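Local coordinates for peptidoglycan-recognition protein SD (Drosophila melanogaster, PDB 2RKQ) that recognises bacterial peptidoglycan in innate immunity and activates the Toll pathway of the fly, at residues A[7-19]-A[50-64]. Numbering follows the deposited sequence.
Sequences RAEWNAKPPNGAI and RNLQNFQMSKQKFSD. Unlike the reference sequence in segment 50-64: Arg50 (reference Gln).
A bend at chi3 (71°) turns the guanidinium of Arg7 end-on to Asp64, whose carboxylate is swung anti to the backbone N (chi1 -170°). NH2 of Arg7 meets OD2 of Asp64 at 2.8 Å, almost straight, while NH1 reaches OD1 less directly; the planes stand 53° apart, so this two-nitrogen salt bridge is not coplanar. Gln53, extended, pairs its amide with the Lys13 backbone: OE1 accepts from Lys13 N (2.9 Å) and NE2 donates to Lys13 O (2.8 Å). NE2 also donates to Asp64 OD2, so both its N-H groups are used, holding the buried amide in one rotation; Lys13 O and Asp64 OD2 each take a second donor, Arg7 NH2. In this amidase 2 family PGRP domain, the loop between strands 4-5 and 26-33 is thereby fastened along helix 42-58 and the turn after it. An alanine in place of Arg7 would probably leave the buried Asp64 carboxylate without its countercharge. At one end, Arg50 NH1 donates a hydrogen bond to Trp10 O (2.8 Å) and is also hydrogen-bonded to Ser46 OG; Trp10 NE1 hydrogen-bonds to Glu79 O. At the other, Ser63 O accepts from Asn16 N at 2.8 Å, and Ser63 OG donates to Ala18 O.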
loop_
_atom_site.group_PDB
_atom_site.type_symbol
_atom_site.label_atom_id
_atom_site.label_comp_id
_atom_site.label_asym_id
_atom_site.label_seq_id
_atom_site.Cartn_x
_atom_site.Cartn_y
_atom_site.Cartn_z
ATOM N N ARG A 7 -0.956 13.458 2.973
ATOM C CA ARG A 7 0.281 13.518 3.728
ATOM C C ARG A 7 0.217 14.596 4.799
ATOM O O ARG A 7 0.610 14.365 5.935
ATOM C CB ARG A 7 1.459 13.775 2.789
ATOM C CG ARG A 7 1.722 12.651 1.774
ATOM C CD ARG A 7 2.917 12.999 0.907
ATOM N NE ARG A 7 4.171 12.927 1.668
ATOM C CZ ARG A 7 4.981 11.862 1.672
ATOM N NH1 ARG A 7 4.671 10.764 0.994
ATOM N NH2 ARG A 7 6.115 11.892 2.367
ATOM N N ALA A 8 -0.283 15.784 4.446
ATOM C CA ALA A 8 -0.359 16.863 5.438
ATOM C C ALA A 8 -1.266 16.490 6.613
ATOM O O ALA A 8 -0.987 16.830 7.774
ATOM C CB ALA A 8 -0.836 18.160 4.791
ATOM N N GLU A 9 -2.353 15.788 6.304
ATOM C CA GLU A 9 -3.339 15.393 7.321
ATOM C C GLU A 9 -2.823 14.360 8.312
ATOM O O GLU A 9 -3.337 14.273 9.424
ATOM C CB GLU A 9 -4.626 14.905 6.660
ATOM C CG GLU A 9 -5.456 16.016 6.030
ATOM C CD GLU A 9 -6.596 15.442 5.215
ATOM O OE1 GLU A 9 -7.703 15.300 5.770
ATOM O OE2 GLU A 9 -6.373 15.108 4.041
ATOM N N TRP A 10 -1.803 13.585 7.932
ATOM C CA TRP A 10 -1.136 12.751 8.911
ATOM C C TRP A 10 0.221 13.275 9.363
ATOM O O TRP A 10 0.973 12.579 10.044
ATOM C CB TRP A 10 -1.084 11.274 8.488
ATOM C CG TRP A 10 -0.389 10.902 7.188
ATOM C CD1 TRP A 10 -0.968 10.770 5.960
ATOM C CD2 TRP A 10 0.965 10.447 7.046
ATOM N NE1 TRP A 10 -0.041 10.317 5.038
ATOM C CE2 TRP A 10 1.154 10.119 5.680
ATOM C CE3 TRP A 10 2.050 10.310 7.935
ATOM C CZ2 TRP A 10 2.365 9.657 5.180
ATOM C CZ3 TRP A 10 3.257 9.839 7.436
ATOM C CH2 TRP A 10 3.407 9.513 6.067
ATOM N N ASN A 11 0.504 14.521 9.004
ATOM C CA ASN A 11 1.725 15.211 9.414
ATOM C C ASN A 11 2.968 14.446 8.984
ATOM O O ASN A 11 3.922 14.279 9.751
ATOM C CB ASN A 11 1.722 15.489 10.925
ATOM C CG ASN A 11 2.799 16.461 11.335
ATOM O OD1 ASN A 11 3.139 17.390 10.583
ATOM N ND2 ASN A 11 3.365 16.247 12.516
ATOM N N ALA A 12 2.943 13.984 7.740
ATOM C CA ALA A 12 4.089 13.323 7.140
ATOM C C ALA A 12 5.303 14.225 7.107
ATOM O O ALA A 12 5.165 15.442 6.997
ATOM C CB ALA A 12 3.734 12.914 5.711
ATOM N N LYS A 13 6.482 13.625 7.160
ATOM C CA LYS A 13 7.691 14.316 6.731
ATOM C C LYS A 13 7.759 14.255 5.212
ATOM O O LYS A 13 7.220 13.340 4.588
ATOM C CB LYS A 13 8.921 13.683 7.367
ATOM C CG LYS A 13 8.860 13.787 8.891
ATOM C CD LYS A 13 10.178 13.565 9.579
ATOM C CE LYS A 13 10.027 13.879 11.083
ATOM N NZ LYS A 13 9.931 15.356 11.399
ATOM N N PRO A 14 8.409 15.242 4.588
ATOM C CA PRO A 14 8.631 15.113 3.148
ATOM C C PRO A 14 9.698 14.071 2.881
ATOM O O PRO A 14 10.447 13.713 3.792
ATOM C CB PRO A 14 9.164 16.496 2.761
ATOM C CG PRO A 14 9.856 16.947 4.000
ATOM C CD PRO A 14 8.985 16.487 5.131
ATOM N N PRO A 15 9.759 13.560 1.636
ATOM C CA PRO A 15 10.842 12.652 1.310
ATOM C C PRO A 15 12.198 13.288 1.557
ATOM O O PRO A 15 12.332 14.498 1.460
ATOM C CB PRO A 15 10.649 12.416 -0.192
ATOM C CG PRO A 15 9.210 12.596 -0.396
ATOM C CD PRO A 15 8.856 13.761 0.488
ATOM N N ASN A 16 13.163 12.455 1.909
ATOM C CA ASN A 16 14.550 12.887 2.023
ATOM C C ASN A 16 15.348 11.921 1.169
ATOM O O ASN A 16 15.721 10.805 1.574
ATOM C CB ASN A 16 15.019 12.993 3.482
ATOM C CG ASN A 16 15.257 11.655 4.130
ATOM O OD1 ASN A 16 15.756 11.584 5.257
ATOM N ND2 ASN A 16 14.911 10.583 3.435
ATOM N N GLY A 17 15.506 12.337 -0.067
ATOM C CA GLY A 17 16.176 11.536 -1.056
ATOM C C GLY A 17 15.322 11.556 -2.295
ATOM O O GLY A 17 14.090 11.621 -2.223
ATOM N N ALA A 18 15.992 11.477 -3.434
ATOM C CA ALA A 18 15.336 11.409 -4.719
ATOM C C ALA A 18 14.574 10.120 -4.819
ATOM O O ALA A 18 14.943 9.099 -4.223
ATOM C CB ALA A 18 16.373 11.493 -5.836
ATOM N N ILE A 19 13.479 10.183 -5.562
ATOM C CA ILE A 19 12.741 8.990 -5.887
ATOM C C ILE A 19 12.576 8.960 -7.392
ATOM O O ILE A 19 12.197 9.965 -7.988
ATOM C CB ILE A 19 11.377 8.967 -5.195
ATOM C CG1 ILE A 19 11.548 8.923 -3.673
ATOM C CG2 ILE A 19 10.603 7.719 -5.615
ATOM C CD1 ILE A 19 10.271 9.252 -2.921
ATOM N N ARG A 50 3.168 7.780 10.903
ATOM C CA ARG A 50 4.415 8.495 11.141
ATOM C C ARG A 50 5.522 7.559 11.596
ATOM O O ARG A 50 6.673 7.696 11.163
ATOM C CB ARG A 50 4.211 9.628 12.135
ATOM C CG ARG A 50 3.374 10.758 11.552
ATOM C CD ARG A 50 3.255 11.906 12.509
ATOM N NE ARG A 50 2.488 11.556 13.697
ATOM C CZ ARG A 50 1.160 11.549 13.765
ATOM N NH1 ARG A 50 0.431 11.858 12.710
ATOM N NH2 ARG A 50 0.561 11.220 14.895
ATOM N N ASN A 51 5.191 6.587 12.437
ATOM C CA ASN A 51 6.202 5.660 12.923
ATOM C C ASN A 51 6.750 4.802 11.797
ATOM O O ASN A 51 7.953 4.557 11.733
ATOM C CB ASN A 51 5.665 4.797 14.063
ATOM C CG ASN A 51 5.390 5.602 15.314
ATOM O OD1 ASN A 51 5.802 6.751 15.427
ATOM N ND2 ASN A 51 4.677 4.998 16.260
ATOM N N LEU A 52 5.881 4.364 10.895
ATOM C CA LEU A 52 6.332 3.595 9.748
ATOM C C LEU A 52 7.195 4.440 8.828
ATOM O O LEU A 52 8.255 3.994 8.389
ATOM C CB LEU A 52 5.168 3.001 8.961
ATOM C CG LEU A 52 5.620 2.080 7.828
ATOM C CD1 LEU A 52 6.464 0.894 8.328
ATOM C CD2 LEU A 52 4.410 1.598 7.055
ATOM N N GLN A 53 6.743 5.646 8.506
ATOM C CA GLN A 53 7.570 6.503 7.680
ATOM C C GLN A 53 8.925 6.696 8.314
ATOM O O GLN A 53 9.931 6.578 7.629
ATOM C CB GLN A 53 6.907 7.856 7.466
ATOM C CG GLN A 53 7.741 8.738 6.565
ATOM C CD GLN A 53 7.183 10.119 6.362
ATOM O OE1 GLN A 53 6.673 10.750 7.296
ATOM N NE2 GLN A 53 7.294 10.616 5.134
ATOM N N ASN A 54 8.941 7.021 9.604
ATOM C CA ASN A 54 10.203 7.300 10.293
ATOM C C ASN A 54 11.100 6.066 10.327
ATOM O O ASN A 54 12.318 6.180 10.142
ATOM C CB ASN A 54 9.969 7.776 11.729
ATOM C CG ASN A 54 9.273 9.134 11.833
ATOM O OD1 ASN A 54 8.787 9.487 12.918
ATOM N ND2 ASN A 54 9.213 9.892 10.748
ATOM N N PHE A 55 10.523 4.893 10.568
ATOM C CA PHE A 55 11.303 3.658 10.564
ATOM C C PHE A 55 11.897 3.389 9.188
ATOM O O PHE A 55 13.086 3.096 9.053
ATOM C CB PHE A 55 10.453 2.456 10.981
ATOM C CG PHE A 55 11.192 1.144 10.924
ATOM C CD1 PHE A 55 11.076 0.307 9.813
ATOM C CD2 PHE A 55 12.012 0.752 11.983
ATOM C CE1 PHE A 55 11.766 -0.904 9.753
ATOM C CE2 PHE A 55 12.706 -0.464 11.930
ATOM C CZ PHE A 55 12.577 -1.289 10.810
ATOM N N GLN A 56 11.071 3.472 8.153
ATOM C CA GLN A 56 11.559 3.177 6.811
ATOM C C GLN A 56 12.603 4.185 6.340
ATOM O O GLN A 56 13.581 3.820 5.674
ATOM C CB GLN A 56 10.395 3.113 5.829
ATOM C CG GLN A 56 9.471 1.950 6.144
ATOM C CD GLN A 56 8.591 1.586 4.985
ATOM O OE1 GLN A 56 8.553 0.422 4.554
ATOM N NE2 GLN A 56 7.928 2.566 4.435
ATOM N N MET A 57 12.407 5.450 6.673
ATOM C CA MET A 57 13.360 6.459 6.260
ATOM C C MET A 57 14.629 6.385 7.098
ATOM O O MET A 57 15.738 6.484 6.559
ATOM C CB MET A 57 12.724 7.839 6.335
ATOM C CG MET A 57 11.635 8.049 5.293
ATOM S SD MET A 57 10.813 9.646 5.390
ATOM C CE MET A 57 12.139 10.740 4.913
ATOM N N SER A 58 14.483 6.210 8.409
ATOM C CA SER A 58 15.653 6.185 9.291
ATOM C C SER A 58 16.404 4.858 9.354
ATOM O O SER A 58 17.642 4.855 9.268
ATOM C CB SER A 58 15.263 6.617 10.697
ATOM O OG SER A 58 15.221 8.019 10.757
ATOM N N LYS A 59 15.693 3.749 9.489
ATOM C CA LYS A 59 16.337 2.440 9.629
ATOM C C LYS A 59 16.575 1.755 8.289
ATOM O O LYS A 59 17.666 1.226 8.048
ATOM C CB LYS A 59 15.521 1.516 10.542
ATOM C CG LYS A 59 15.110 2.133 11.877
ATOM C CD LYS A 59 16.299 2.394 12.747
ATOM C CE LYS A 59 15.886 2.757 14.162
ATOM N NZ LYS A 59 17.106 3.229 14.892
ATOM N N GLN A 60 15.557 1.742 7.426
ATOM C CA GLN A 60 15.683 1.100 6.115
ATOM C C GLN A 60 16.348 2.043 5.107
ATOM O O GLN A 60 16.800 1.595 4.039
ATOM C CB GLN A 60 14.330 0.583 5.594
ATOM C CG GLN A 60 13.730 -0.604 6.391
ATOM C CD GLN A 60 12.411 -1.096 5.823
ATOM O OE1 GLN A 60 12.369 -2.049 5.029
ATOM N NE2 GLN A 60 11.319 -0.460 6.228
ATOM N N LYS A 61 16.423 3.331 5.450
ATOM C CA LYS A 61 17.091 4.357 4.645
ATOM C C LYS A 61 16.386 4.596 3.289
ATOM O O LYS A 61 16.995 5.049 2.314
ATOM C CB LYS A 61 18.596 4.027 4.472
ATOM C CG LYS A 61 19.300 3.457 5.718
ATOM C CD LYS A 61 19.487 4.507 6.802
ATOM C CE LYS A 61 20.400 3.977 7.917
ATOM N NZ LYS A 61 21.836 4.378 7.708
ATOM N N PHE A 62 15.083 4.323 3.253
ATOM C CA PHE A 62 14.246 4.704 2.102
ATOM C C PHE A 62 14.135 6.219 2.038
ATOM O O PHE A 62 14.275 6.898 3.068
ATOM C CB PHE A 62 12.825 4.132 2.220
ATOM C CG PHE A 62 12.731 2.640 2.132
ATOM C CD1 PHE A 62 11.520 2.023 2.428
ATOM C CD2 PHE A 62 13.813 1.847 1.724
ATOM C CE1 PHE A 62 11.391 0.641 2.332
ATOM C CE2 PHE A 62 13.691 0.445 1.633
ATOM C CZ PHE A 62 12.470 -0.146 1.954
ATOM N N SER A 63 13.884 6.745 0.837
ATOM C CA SER A 63 13.638 8.163 0.667
ATOM C C SER A 63 12.338 8.650 1.288
ATOM O O SER A 63 12.184 9.846 1.515
ATOM C CB SER A 63 13.638 8.526 -0.809
ATOM O OG SER A 63 14.893 8.183 -1.382
ATOM N N ASP A 64 11.399 7.727 1.517
ATOM C CA ASP A 64 10.061 8.081 2.003
ATOM C C ASP A 64 9.438 6.794 2.452
ATOM O O ASP A 64 9.999 5.719 2.223
ATOM C CB ASP A 64 9.264 8.700 0.845
ATOM C CG ASP A 64 7.948 9.342 1.268
ATOM O OD1 ASP A 64 7.162 9.610 0.345
ATOM O OD2 ASP A 64 7.719 9.589 2.471
#